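Local coordinates for protein arylsulfatase (Pseudoalteromonas sp. MB47, PDB 7AJ0) that probably removes sulfate groups from fucoidan as an exo-acting, calcium-binding sulfatase that assembles into hexamers, at residues 23-28 with 401-406; 109-114 with 136-141. All coordinates share one frame; numbering follows the deposited sequence.

Contact 1: residues 23-28 with 401-406; sequences NMEPAI and DGIDQT
The backbone oxygens of Glu-25 and Gly-402 are joined through one water, which donates to both: its oxygen lies 2.6 Å from Glu-25 O and 3.0 Å from Gly-402 O. Two carbonyls, both acceptors, cannot bond directly; the water supplies the two donors they need. The rest of the contact is mainly van der Waals, carbon against carbon and against carbonyl oxygen. Glu-25 lays its methylenes on the backbone of 401-406, Glu-25 CB standing 3.3 Å from Asp-401 O. With CG anti to the backbone N (chi1 180°), the chain runs past Ile-403, whose CD1 is 3.7 Å from Glu-25 CG; the two side chains lie aslant. Ile-403 uses both branches. Ile-403 CD1 also reaches Pro-26 O at 3.6 Å, while Ile-403 CG2 touches the methyl of Ala-27, again 3.6 Å from Ala-27 CB.

Two like charges come near each other, Glu-25 OE1 lying 4.4 Å from Asp-401 OD1. Each carboxylate has its own partners: Tyr-399 OH bonds to Glu-25 OE1, Arg-117 forms a salt bridge to Asp-401 OD1, and Leu-114 holds OD2. These bonds probably offset the repulsion. Farther along, Asp-404 OD1 closes an Asx turn, receiving Thr-406 N from above the carboxylate plane at an N-H...O angle of 162° and Thr-406 OG1 on its syn lone pair, 2.9 Å from Asp-404 OD1.

Such water-assisted pairing of distant loops here ties the N-terminal lead-in to helix 31-48 onto the connection between helices 377-387 and 406-409. Met-24 leans on Met-382 of helix 377-387, and Thr-406, opening helix 406-409, rests against Ala-37 and Leu-41 of helix 31-48.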
loop_
_atom_site.group_PDB
_atom_site.type_symbol
_atom_site.label_atom_id
_atom_site.label_comp_id
_atom_site.label_asym_id
_atom_site.label_seq_id
_atom_site.Cartn_x
_atom_site.Cartn_y
_atom_site.Cartn_z
ATOM N N ASN A 23 38.420 -9.810 -25.828
ATOM C CA ASN A 23 37.676 -8.581 -25.604
ATOM C C ASN A 23 36.261 -8.628 -26.174
ATOM O O ASN A 23 35.634 -7.574 -26.335
ATOM C CB ASN A 23 38.428 -7.395 -26.213
ATOM C CG ASN A 23 38.419 -7.422 -27.731
ATOM O OD1 ASN A 23 38.505 -8.487 -28.342
ATOM N ND2 ASN A 23 38.302 -6.252 -28.345
ATOM N N MET A 24 35.748 -9.818 -26.485
ATOM C CA MET A 24 34.431 -9.981 -27.083
ATOM C C MET A 24 33.542 -10.799 -26.155
ATOM O O MET A 24 33.996 -11.774 -25.548
ATOM C CB MET A 24 34.518 -10.687 -28.443
ATOM C CG MET A 24 35.465 -10.045 -29.435
ATOM S SD MET A 24 34.755 -8.626 -30.284
ATOM C CE MET A 24 33.484 -9.413 -31.277
ATOM N N GLU A 25 32.278 -10.410 -26.056
ATOM C CA GLU A 25 31.331 -11.183 -25.267
ATOM C C GLU A 25 31.340 -12.634 -25.741
ATOM O O GLU A 25 31.156 -12.888 -26.940
ATOM C CB GLU A 25 29.923 -10.598 -25.392
ATOM C CG GLU A 25 28.856 -11.351 -24.597
ATOM C CD GLU A 25 29.068 -11.284 -23.091
ATOM O OE1 GLU A 25 29.854 -10.428 -22.630
ATOM O OE2 GLU A 25 28.445 -12.089 -22.366
ATOM N N PRO A 26 31.564 -13.602 -24.852
ATOM C CA PRO A 26 31.517 -15.007 -25.279
ATOM C C PRO A 26 30.179 -15.343 -25.916
ATOM O O PRO A 26 29.133 -14.829 -25.516
ATOM C CB PRO A 26 31.731 -15.783 -23.973
ATOM C CG PRO A 26 32.473 -14.834 -23.093
ATOM C CD PRO A 26 31.948 -13.465 -23.434
ATOM N N ALA A 27 30.220 -16.215 -26.920
ATOM C CA ALA A 27 29.034 -16.606 -27.664
ATOM C C ALA A 27 28.912 -18.121 -27.693
ATOM O O ALA A 27 29.903 -18.846 -27.576
ATOM C CB ALA A 27 29.069 -16.066 -29.104
ATOM N N ILE A 28 27.683 -18.591 -27.848
ATOM C CA ILE A 28 27.428 -20.029 -27.962
ATOM C C ILE A 28 27.700 -20.461 -29.399
ATOM O O ILE A 28 27.128 -19.874 -30.332
ATOM C CB ILE A 28 25.992 -20.351 -27.557
ATOM C CG1 ILE A 28 25.753 -19.993 -26.090
ATOM C CG2 ILE A 28 25.688 -21.824 -27.805
ATOM C CD1 ILE A 28 24.290 -19.965 -25.696
ATOM N N ASP A 401 30.203 -5.913 -26.059
ATOM C CA ASP A 401 29.129 -6.751 -25.548
ATOM C C ASP A 401 28.297 -7.392 -26.646
ATOM O O ASP A 401 27.614 -8.389 -26.384
ATOM C CB ASP A 401 28.221 -5.915 -24.643
ATOM C CG ASP A 401 28.967 -5.306 -23.474
ATOM O OD1 ASP A 401 29.340 -6.054 -22.546
ATOM O OD2 ASP A 401 29.201 -4.079 -23.489
ATOM N N GLY A 402 28.343 -6.855 -27.861
ATOM C CA GLY A 402 27.535 -7.396 -28.931
ATOM C C GLY A 402 28.047 -8.739 -29.414
ATOM O O GLY A 402 29.239 -9.039 -29.357
ATOM N N ILE A 403 27.115 -9.558 -29.896
ATOM C CA ILE A 403 27.413 -10.880 -30.430
ATOM C C ILE A 403 26.873 -10.954 -31.851
ATOM O O ILE A 403 25.739 -10.538 -32.112
ATOM C CB ILE A 403 26.802 -11.996 -29.560
ATOM C CG1 ILE A 403 27.391 -11.947 -28.149
ATOM C CG2 ILE A 403 27.032 -13.351 -30.209
ATOM C CD1 ILE A 403 26.607 -12.748 -27.129
ATOM N N ASP A 404 27.687 -11.476 -32.765
ATOM C CA ASP A 404 27.235 -11.712 -34.131
ATOM C C ASP A 404 26.134 -12.766 -34.133
ATOM O O ASP A 404 26.342 -13.890 -33.671
ATOM C CB ASP A 404 28.412 -12.161 -34.995
ATOM C CG ASP A 404 27.994 -12.529 -36.407
ATOM O OD1 ASP A 404 26.925 -12.065 -36.856
ATOM O OD2 ASP A 404 28.735 -13.289 -37.067
ATOM N N GLN A 405 24.960 -12.399 -34.650
ATOM C CA GLN A 405 23.801 -13.283 -34.669
ATOM C C GLN A 405 23.414 -13.707 -36.082
ATOM O O GLN A 405 22.286 -14.160 -36.303
ATOM C CB GLN A 405 22.611 -12.606 -33.984
ATOM C CG GLN A 405 22.798 -12.341 -32.499
ATOM C CD GLN A 405 22.583 -13.580 -31.651
ATOM O OE1 GLN A 405 22.684 -14.705 -32.138
ATOM N NE2 GLN A 405 22.274 -13.378 -30.374
ATOM N N THR A 406 24.324 -13.568 -37.048
ATOM C CA THR A 406 23.998 -13.940 -38.421
ATOM C C THR A 406 23.572 -15.401 -38.512
ATOM O O THR A 406 22.631 -15.736 -39.239
ATOM C CB THR A 406 25.194 -13.668 -39.334
ATOM O OG1 THR A 406 25.453 -12.258 -39.373
ATOM C CG2 THR A 406 24.923 -14.170 -40.742
HETATM O O HOH W 1 30.947 -11.476 -29.072
#

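Contact 2: residues 109-114 with 136-141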
loop_
_atom_site.group_PDB
_atom_site.type_symbol
_atom_site.label_atom_id
_atom_site.label_comp_id
_atom_site.label_asym_id
_atom_site.label_seq_id
_atom_site.Cartn_x
_atom_site.Cartn_y
_atom_site.Cartn_z
ATOM N N LEU A 109 23.395 0.529 -29.794
ATOM C CA LEU A 109 23.167 0.148 -31.181
ATOM C C LEU A 109 24.287 0.629 -32.094
ATOM O O LEU A 109 24.511 0.033 -33.155
ATOM C CB LEU A 109 21.827 0.707 -31.654
ATOM C CG LEU A 109 21.477 0.530 -33.130
ATOM C CD1 LEU A 109 21.243 -0.934 -33.455
ATOM C CD2 LEU A 109 20.256 1.372 -33.471
ATOM N N THR A 110 24.995 1.692 -31.713
ATOM C CA THR A 110 26.011 2.285 -32.576
ATOM C C THR A 110 27.425 2.136 -32.026
ATOM O O THR A 110 28.347 2.772 -32.547
ATOM C CB THR A 110 25.709 3.769 -32.811
ATOM O OG1 THR A 110 25.702 4.466 -31.557
ATOM C CG2 THR A 110 24.362 3.936 -33.496
ATOM N N THR A 111 27.621 1.315 -30.994
ATOM C CA THR A 111 28.960 1.052 -30.487
ATOM C C THR A 111 29.208 -0.407 -30.138
ATOM O O THR A 111 30.353 -0.752 -29.833
ATOM C CB THR A 111 29.252 1.900 -29.239
ATOM O OG1 THR A 111 28.411 1.478 -28.158
ATOM C CG2 THR A 111 29.015 3.376 -29.521
ATOM N N GLY A 112 28.197 -1.273 -30.171
ATOM C CA GLY A 112 28.378 -2.643 -29.743
ATOM C C GLY A 112 28.700 -2.796 -28.277
ATOM O O GLY A 112 29.177 -3.855 -27.862
ATOM N N ARG A 113 28.430 -1.772 -27.474
ATOM C CA ARG A 113 28.938 -1.708 -26.111
ATOM C C ARG A 113 27.877 -1.172 -25.167
ATOM O O ARG A 113 27.239 -0.155 -25.455
ATOM C CB ARG A 113 30.191 -0.823 -26.053
ATOM C CG ARG A 113 31.467 -1.570 -26.372
ATOM C CD ARG A 113 32.539 -0.672 -26.952
ATOM N NE ARG A 113 32.896 0.446 -26.082
ATOM C CZ ARG A 113 33.653 0.345 -24.995
ATOM N NH1 ARG A 113 34.126 -0.834 -24.616
ATOM N NH2 ARG A 113 33.933 1.427 -24.281
ATOM N N LEU A 114 27.686 -1.866 -24.054
ATOM C CA LEU A 114 26.849 -1.335 -22.991
ATOM C C LEU A 114 27.308 0.081 -22.652
ATOM O O LEU A 114 28.516 0.333 -22.557
ATOM C CB LEU A 114 26.925 -2.237 -21.760
ATOM C CG LEU A 114 26.220 -3.587 -21.905
ATOM C CD1 LEU A 114 26.619 -4.526 -20.780
ATOM C CD2 LEU A 114 24.708 -3.397 -21.935
ATOM N N GLU A 136 35.288 9.954 -29.747
ATOM C CA GLU A 136 36.600 9.730 -30.346
ATOM C C GLU A 136 37.038 8.287 -30.137
ATOM O O GLU A 136 37.544 7.637 -31.059
ATOM C CB GLU A 136 37.626 10.696 -29.755
ATOM C CG GLU A 136 37.361 12.161 -30.076
ATOM C CD GLU A 136 38.440 13.087 -29.536
ATOM O OE1 GLU A 136 38.232 14.320 -29.551
ATOM O OE2 GLU A 136 39.496 12.583 -29.098
ATOM N N LYS A 137 36.807 7.760 -28.933
ATOM C CA LYS A 137 37.223 6.412 -28.561
ATOM C C LYS A 137 36.310 5.349 -29.155
ATOM O O LYS A 137 36.789 4.306 -29.613
ATOM C CB LYS A 137 37.254 6.333 -27.031
ATOM C CG LYS A 137 37.487 4.980 -26.396
ATOM C CD LYS A 137 37.396 5.146 -24.868
ATOM C CE LYS A 137 37.514 3.830 -24.107
ATOM N NZ LYS A 137 38.918 3.331 -24.015
ATOM N N GLU A 138 35.003 5.596 -29.173
ATOM C CA GLU A 138 34.063 4.606 -29.678
ATOM C C GLU A 138 34.169 4.487 -31.198
ATOM O O GLU A 138 34.622 5.401 -31.893
ATOM C CB GLU A 138 32.636 4.973 -29.273
ATOM C CG GLU A 138 32.423 5.106 -27.769
ATOM C CD GLU A 138 32.789 3.846 -27.008
ATOM O OE1 GLU A 138 33.348 3.959 -25.894
ATOM O OE2 GLU A 138 32.523 2.742 -27.529
ATOM N N VAL A 139 33.735 3.337 -31.710
ATOM C CA VAL A 139 33.834 3.006 -33.127
ATOM C C VAL A 139 32.447 2.615 -33.620
ATOM O O VAL A 139 31.958 1.521 -33.310
ATOM C CB VAL A 139 34.839 1.873 -33.383
ATOM C CG1 VAL A 139 34.841 1.488 -34.850
ATOM C CG2 VAL A 139 36.229 2.285 -32.929
ATOM N N SER A 140 31.819 3.495 -34.395
ATOM C CA SER A 140 30.487 3.226 -34.911
ATOM C C SER A 140 30.560 2.302 -36.125
ATOM O O SER A 140 31.602 2.163 -36.772
ATOM C CB SER A 140 29.786 4.528 -35.296
ATOM O OG SER A 140 30.448 5.157 -36.380
ATOM N N GLN A 141 29.427 1.661 -36.430
ATOM C CA GLN A 141 29.376 0.832 -37.630
ATOM C C GLN A 141 29.475 1.689 -38.885
ATOM O O GLN A 141 29.945 1.214 -39.925
ATOM C CB GLN A 141 28.105 -0.017 -37.659
ATOM C CG GLN A 141 26.802 0.752 -37.726
ATOM C CD GLN A 141 26.157 0.923 -36.363
ATOM O OE1 GLN A 141 26.648 1.680 -35.529
ATOM N NE2 GLN A 141 25.057 0.214 -36.130
HETATM O O HOH W 2 32.755 1.423 -29.864
#
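Bends in two long side chains bring Arg-113 and Glu-138 edge to edge, nearly in one plane: Arg-113 turns at chi3 (58°) and Glu-138 at chi2 (-57°), and the guanidinium and carboxylate planes end only 12° apart. The pairing is the side-on bidentate kind, in which NE and one terminal nitrogen each take a separate oxygen. Arg-113 NE donates to Glu-138 OE2 at 2.7 Å and Arg-113 NH2 to Glu-138 OE1 at 3.1 Å, both oxygens offering their syn lone pairs. The remaining nitrogen, NH1, bonds to Tyr-399 O.

A water extends the arrangement to the backbone. It donates to Glu-138 OE2, the water oxygen 2.7 Å from Glu-138 OE2, and to Thr-111 O, and accepts from Val-139 N, while the methyl of Thr-111 lies across Glu-138 CB.

At the other end the amide of Gln-141 reaches back to the last turn of helix 102-111. Gln-141 NE2 donates to Leu-109 O at 3.0 Å, tilted out of the carbonyl plane, and also bonds to Tyr-263 OH; Gln-141 OE1 lies over Thr-110, 3.1 Å from Thr-110 CA. Between these ends the backbones come close enough for a CA-H...O contact, Ser-140 CA to Thr-110 O at 3.2 Å. Ser-140 OG bonds to Val-171 O and also caps helix 141-146 at Lys-143 N.

Chemically, the example is a buried pair of opposite charges whose N-H groups and syn lone pairs also face each other. Two bonds fix the rotation of both groups, and the carboxylate probably also tempers the nearness of the Lys-137 ammonium, whose NZ is 5.3 Å from Arg-113 NH2.

In the fold
Contacts 1 and 2 have centres about 14 Å apart and meet directly. Asp-401 OD2 probably accepts from Leu-114 N at 2.7 Å, and Gly-402 N probably donates to Gly-112 O at 3.1 Å, so residues 401-402 bind the turn that leaves helix 102-111. Contact 1 joins chain parts some 370 residues apart and contact 2 is a local closure lying between them in sequence. Contact 2 is the one tied to the calcium site, which by family resemblance probably marks the active site: helix 102-111 starts at the calcium ligand Cys-102, and the side chain of Leu-109 is about 11 Å from the calcium ion. Segment 401-406 thus touches directly the turn that follows a helix whose first residue binds the metal.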